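Local structure of phenol hydroxylase component phN (3U52) at residues F196-V208 and A294-F307. The protein is the diiron-bearing hydroxylase component of a bacterial phenol hydroxylase, which probably uses dioxygen to add a hydroxyl group to phenol and related aromatic compounds. Numbering follows the deposited sequence.
Sequences FSFEYVLTNLLFV and AWEVYYEQNGGALF. With FE (Fe (III) ion), chain H.
Leu306, Leu205 and Tyr298 carry a buried, nearly antiparallel helix-helix contact between 196-208, part of a long iron-binding helix, and 294-307, on a helix packed behind it; the segment axes run 8.7 Å apart at 162°. At one end Leu306 reaches into the angle between Phe196, Tyr200 and Val201. With CG anti to the backbone N (chi1 169°) its side chain extends toward 196-208, and chi2 turns CD2 to 3.5 Å from Val201 CG2, a tight fit, while CD1 meets the edge of the Tyr200 ring. Val201 CG2 in turn rests on a face of Phe196, toward the rim, and Val201 CG1 approaches the edge of Tyr299. Toward the other end, Leu205 slides past Tyr298 in the opposite direction and divides its two methyls: CD1 goes to Trp295 CZ3 at 3.7 Å, CD2 to Ala294 O and to CB of Tyr298. The side chains of Tyr298 and Asn204 cross at about a right angle, amide and ring planes 50° apart, with Asn204 CB 3.5 Å from Tyr298 CD2; the tyrosine hydroxyl reaches the methyls of Val208. No direct hydrogen bond joins the segments; two waters do so instead. Pi-type turns and a kink leave Val201 O and Tyr298 O without a backbone donor in their segments, and one water donates to both, to Tyr298 O at 2.8 Å. The other accepts from Asn204 ND2 and Asn302 ND2 and donates to Tyr298 O over 3.3 Å. Trp295 NE1 and Tyr299 OH bond instead to Asn325 and Gln321. Glu199 lies away from 294-307 and binds an iron with Glu233 and His236. The contact thus backs the iron-ligand helix with apolar packing, and water satisfies the carbonyls its irregular turns release.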
# COMPACT_ATOMS: atom_id res chain seq x y z
N PHE A 196 14.62 -1.17 29.36
CA PHE A 196 15.29 -2.43 29.57
C PHE A 196 14.31 -3.60 29.85
O PHE A 196 14.30 -4.57 29.10
CB PHE A 196 16.40 -2.31 30.61
CG PHE A 196 16.96 -3.64 31.03
CD1 PHE A 196 17.83 -4.32 30.21
CD2 PHE A 196 16.55 -4.24 32.23
CE1 PHE A 196 18.33 -5.57 30.59
CE2 PHE A 196 17.03 -5.51 32.60
CZ PHE A 196 17.93 -6.15 31.80
N SER A 197 13.47 -3.49 30.88
CA SER A 197 12.62 -4.62 31.30
C SER A 197 11.49 -4.95 30.30
O SER A 197 11.30 -6.12 29.94
CB SER A 197 12.07 -4.36 32.74
OG SER A 197 13.15 -4.17 33.66
N PHE A 198 10.78 -3.94 29.83
CA PHE A 198 9.64 -4.08 28.94
C PHE A 198 10.19 -4.30 27.53
O PHE A 198 9.99 -5.37 26.92
CB PHE A 198 8.85 -2.76 29.01
CG PHE A 198 7.35 -2.84 28.79
CD1 PHE A 198 6.61 -3.97 29.02
CD2 PHE A 198 6.66 -1.67 28.43
CE1 PHE A 198 5.19 -3.94 28.80
CE2 PHE A 198 5.24 -1.65 28.26
CZ PHE A 198 4.53 -2.77 28.43
N GLU A 199 10.93 -3.31 27.02
CA GLU A 199 11.32 -3.26 25.59
C GLU A 199 12.45 -4.16 25.19
O GLU A 199 12.67 -4.34 24.01
CB GLU A 199 11.75 -1.86 25.14
CG GLU A 199 10.64 -0.85 25.18
CD GLU A 199 9.72 -0.98 23.98
OE1 GLU A 199 9.62 -0.04 23.19
OE2 GLU A 199 9.10 -2.05 23.83
N TYR A 200 13.22 -4.66 26.14
CA TYR A 200 14.29 -5.53 25.80
C TYR A 200 14.05 -6.95 26.34
O TYR A 200 14.00 -7.90 25.56
CB TYR A 200 15.65 -4.97 26.25
CG TYR A 200 16.77 -5.83 25.78
CD1 TYR A 200 17.40 -6.72 26.62
CD2 TYR A 200 17.17 -5.80 24.44
CE1 TYR A 200 18.43 -7.57 26.14
CE2 TYR A 200 18.16 -6.61 23.97
CZ TYR A 200 18.80 -7.49 24.81
OH TYR A 200 19.83 -8.30 24.31
N VAL A 201 13.93 -7.09 27.64
CA VAL A 201 13.77 -8.40 28.22
C VAL A 201 12.43 -9.11 27.88
O VAL A 201 12.45 -10.30 27.51
CB VAL A 201 14.00 -8.37 29.74
CG1 VAL A 201 13.82 -9.80 30.33
CG2 VAL A 201 15.41 -7.87 30.01
N LEU A 202 11.30 -8.41 28.00
CA LEU A 202 9.97 -9.04 27.98
C LEU A 202 9.19 -8.76 26.70
O LEU A 202 8.10 -9.28 26.50
CB LEU A 202 9.17 -8.61 29.22
CG LEU A 202 9.78 -9.11 30.56
CD1 LEU A 202 9.05 -8.52 31.79
CD2 LEU A 202 9.81 -10.66 30.64
N THR A 203 9.78 -7.93 25.84
CA THR A 203 9.15 -7.49 24.57
C THR A 203 8.52 -8.58 23.69
O THR A 203 7.37 -8.47 23.25
CB THR A 203 10.13 -6.61 23.72
OG1 THR A 203 9.37 -6.07 22.64
CG2 THR A 203 11.33 -7.41 23.16
N ASN A 204 9.26 -9.64 23.45
CA ASN A 204 8.78 -10.75 22.62
C ASN A 204 7.55 -11.48 23.18
O ASN A 204 6.77 -12.07 22.42
CB ASN A 204 9.92 -11.75 22.41
CG ASN A 204 10.93 -11.29 21.33
OD1 ASN A 204 10.55 -10.65 20.34
ND2 ASN A 204 12.19 -11.60 21.53
N LEU A 205 7.41 -11.48 24.50
CA LEU A 205 6.23 -12.09 25.13
C LEU A 205 4.93 -11.33 24.87
O LEU A 205 3.85 -11.92 24.98
CB LEU A 205 6.43 -12.31 26.63
CG LEU A 205 7.58 -13.29 26.88
CD1 LEU A 205 8.30 -13.13 28.21
CD2 LEU A 205 7.04 -14.68 26.73
N LEU A 206 5.05 -10.04 24.58
CA LEU A 206 3.91 -9.20 24.22
C LEU A 206 3.71 -9.23 22.71
O LEU A 206 2.63 -9.55 22.23
CB LEU A 206 4.14 -7.76 24.72
CG LEU A 206 2.93 -6.83 25.05
CD1 LEU A 206 1.61 -7.29 24.42
CD2 LEU A 206 2.74 -6.60 26.57
N PHE A 207 4.77 -8.94 21.97
CA PHE A 207 4.74 -8.76 20.52
C PHE A 207 4.46 -10.03 19.73
O PHE A 207 3.57 -10.05 18.87
CB PHE A 207 6.11 -8.19 20.07
CG PHE A 207 6.14 -7.67 18.64
CD1 PHE A 207 6.48 -8.51 17.58
CD2 PHE A 207 5.87 -6.32 18.38
CE1 PHE A 207 6.51 -8.02 16.27
CE2 PHE A 207 5.90 -5.82 17.07
CZ PHE A 207 6.22 -6.66 16.02
N VAL A 208 5.27 -11.07 19.96
CA VAL A 208 5.12 -12.31 19.18
C VAL A 208 3.69 -12.94 19.25
O VAL A 208 3.10 -13.24 18.22
CB VAL A 208 6.25 -13.33 19.47
CG1 VAL A 208 6.14 -14.50 18.50
CG2 VAL A 208 7.68 -12.68 19.34
N ALA A 294 6.22 -20.16 24.91
CA ALA A 294 6.67 -18.78 24.77
C ALA A 294 7.54 -18.32 25.95
O ALA A 294 8.61 -17.72 25.76
CB ALA A 294 5.45 -17.83 24.59
N TRP A 295 7.10 -18.59 27.18
CA TRP A 295 7.91 -18.26 28.36
C TRP A 295 9.29 -18.93 28.35
O TRP A 295 10.33 -18.30 28.65
CB TRP A 295 7.20 -18.64 29.68
CG TRP A 295 7.92 -18.11 30.86
CD1 TRP A 295 8.75 -18.82 31.73
CD2 TRP A 295 7.92 -16.75 31.35
NE1 TRP A 295 9.25 -17.97 32.71
CE2 TRP A 295 8.77 -16.70 32.50
CE3 TRP A 295 7.30 -15.55 30.92
CZ2 TRP A 295 9.00 -15.51 33.23
CZ3 TRP A 295 7.56 -14.35 31.65
CH2 TRP A 295 8.39 -14.35 32.78
N GLU A 296 9.28 -20.22 28.05
CA GLU A 296 10.48 -21.01 28.01
C GLU A 296 11.51 -20.52 26.98
O GLU A 296 12.73 -20.48 27.25
CB GLU A 296 10.05 -22.43 27.70
CG GLU A 296 11.08 -23.46 28.04
CD GLU A 296 10.50 -24.88 28.02
OE1 GLU A 296 11.22 -25.78 27.53
OE2 GLU A 296 9.33 -25.09 28.47
N VAL A 297 11.05 -20.13 25.80
CA VAL A 297 11.96 -19.64 24.78
C VAL A 297 12.36 -18.20 25.02
O VAL A 297 13.54 -17.87 25.03
CB VAL A 297 11.31 -19.81 23.38
CG1 VAL A 297 12.20 -19.17 22.26
CG2 VAL A 297 11.06 -21.30 23.14
N TYR A 298 11.39 -17.33 25.24
CA TYR A 298 11.69 -15.91 25.27
C TYR A 298 12.26 -15.45 26.59
O TYR A 298 13.06 -14.54 26.62
CB TYR A 298 10.49 -15.07 24.83
CG TYR A 298 10.13 -15.39 23.41
CD1 TYR A 298 8.95 -16.05 23.10
CD2 TYR A 298 11.01 -15.08 22.38
CE1 TYR A 298 8.65 -16.36 21.79
CE2 TYR A 298 10.73 -15.39 21.07
CZ TYR A 298 9.55 -16.03 20.78
OH TYR A 298 9.25 -16.35 19.46
N TYR A 299 11.85 -16.06 27.69
CA TYR A 299 12.42 -15.66 28.94
C TYR A 299 13.44 -16.66 29.41
O TYR A 299 14.57 -16.28 29.70
CB TYR A 299 11.38 -15.39 30.07
CG TYR A 299 12.11 -14.96 31.32
CD1 TYR A 299 12.39 -15.88 32.34
CD2 TYR A 299 12.61 -13.65 31.44
CE1 TYR A 299 13.15 -15.52 33.45
CE2 TYR A 299 13.36 -13.29 32.54
CZ TYR A 299 13.64 -14.21 33.52
OH TYR A 299 14.36 -13.77 34.64
N GLU A 300 13.08 -17.93 29.55
CA GLU A 300 14.05 -18.84 30.20
C GLU A 300 15.37 -18.97 29.37
O GLU A 300 16.46 -18.86 29.92
CB GLU A 300 13.44 -20.20 30.53
CG GLU A 300 12.42 -20.12 31.66
CD GLU A 300 11.79 -21.45 32.00
OE1 GLU A 300 10.56 -21.51 32.17
OE2 GLU A 300 12.54 -22.45 32.07
N GLN A 301 15.26 -19.13 28.06
CA GLN A 301 16.44 -19.28 27.21
C GLN A 301 17.10 -17.96 26.91
O GLN A 301 18.26 -17.73 27.30
CB GLN A 301 16.09 -20.06 25.94
CG GLN A 301 15.77 -21.54 26.28
CD GLN A 301 15.30 -22.40 25.10
OE1 GLN A 301 15.21 -21.95 23.93
NE2 GLN A 301 14.97 -23.65 25.42
N ASN A 302 16.39 -17.05 26.24
CA ASN A 302 17.01 -15.78 25.83
C ASN A 302 17.41 -14.89 27.02
O ASN A 302 18.52 -14.36 27.07
CB ASN A 302 16.08 -15.01 24.87
CG ASN A 302 15.85 -15.74 23.54
OD1 ASN A 302 16.45 -16.77 23.25
ND2 ASN A 302 14.94 -15.20 22.74
N GLY A 303 16.51 -14.77 27.99
CA GLY A 303 16.71 -13.99 29.23
C GLY A 303 17.83 -14.60 30.06
O GLY A 303 18.63 -13.88 30.65
N GLY A 304 17.92 -15.94 30.13
CA GLY A 304 19.02 -16.59 30.85
C GLY A 304 20.39 -16.19 30.31
O GLY A 304 21.33 -15.98 31.08
N ALA A 305 20.50 -16.09 28.99
CA ALA A 305 21.74 -15.69 28.35
C ALA A 305 22.00 -14.20 28.66
O ALA A 305 23.11 -13.84 29.03
CB ALA A 305 21.69 -15.93 26.85
N LEU A 306 20.99 -13.35 28.55
CA LEU A 306 21.18 -11.94 28.93
C LEU A 306 21.65 -11.78 30.38
O LEU A 306 22.52 -10.97 30.66
CB LEU A 306 19.89 -11.13 28.73
CG LEU A 306 19.99 -9.72 29.39
CD1 LEU A 306 20.90 -8.82 28.56
CD2 LEU A 306 18.60 -9.15 29.53
N PHE A 307 21.04 -12.51 31.31
CA PHE A 307 21.45 -12.37 32.72
C PHE A 307 22.83 -12.95 33.01
O PHE A 307 23.50 -12.48 33.92
CB PHE A 307 20.33 -12.81 33.72
CG PHE A 307 19.30 -11.74 33.93
CD1 PHE A 307 18.09 -11.75 33.24
CD2 PHE A 307 19.58 -10.65 34.74
CE1 PHE A 307 17.16 -10.69 33.40
CE2 PHE A 307 18.66 -9.60 34.88
CZ PHE A 307 17.48 -9.62 34.20
FE FE H . 8.74 -0.26 21.24
O HOH W 1 14.35 -12.26 27.66
O HOH W 2 13.40 -12.94 23.80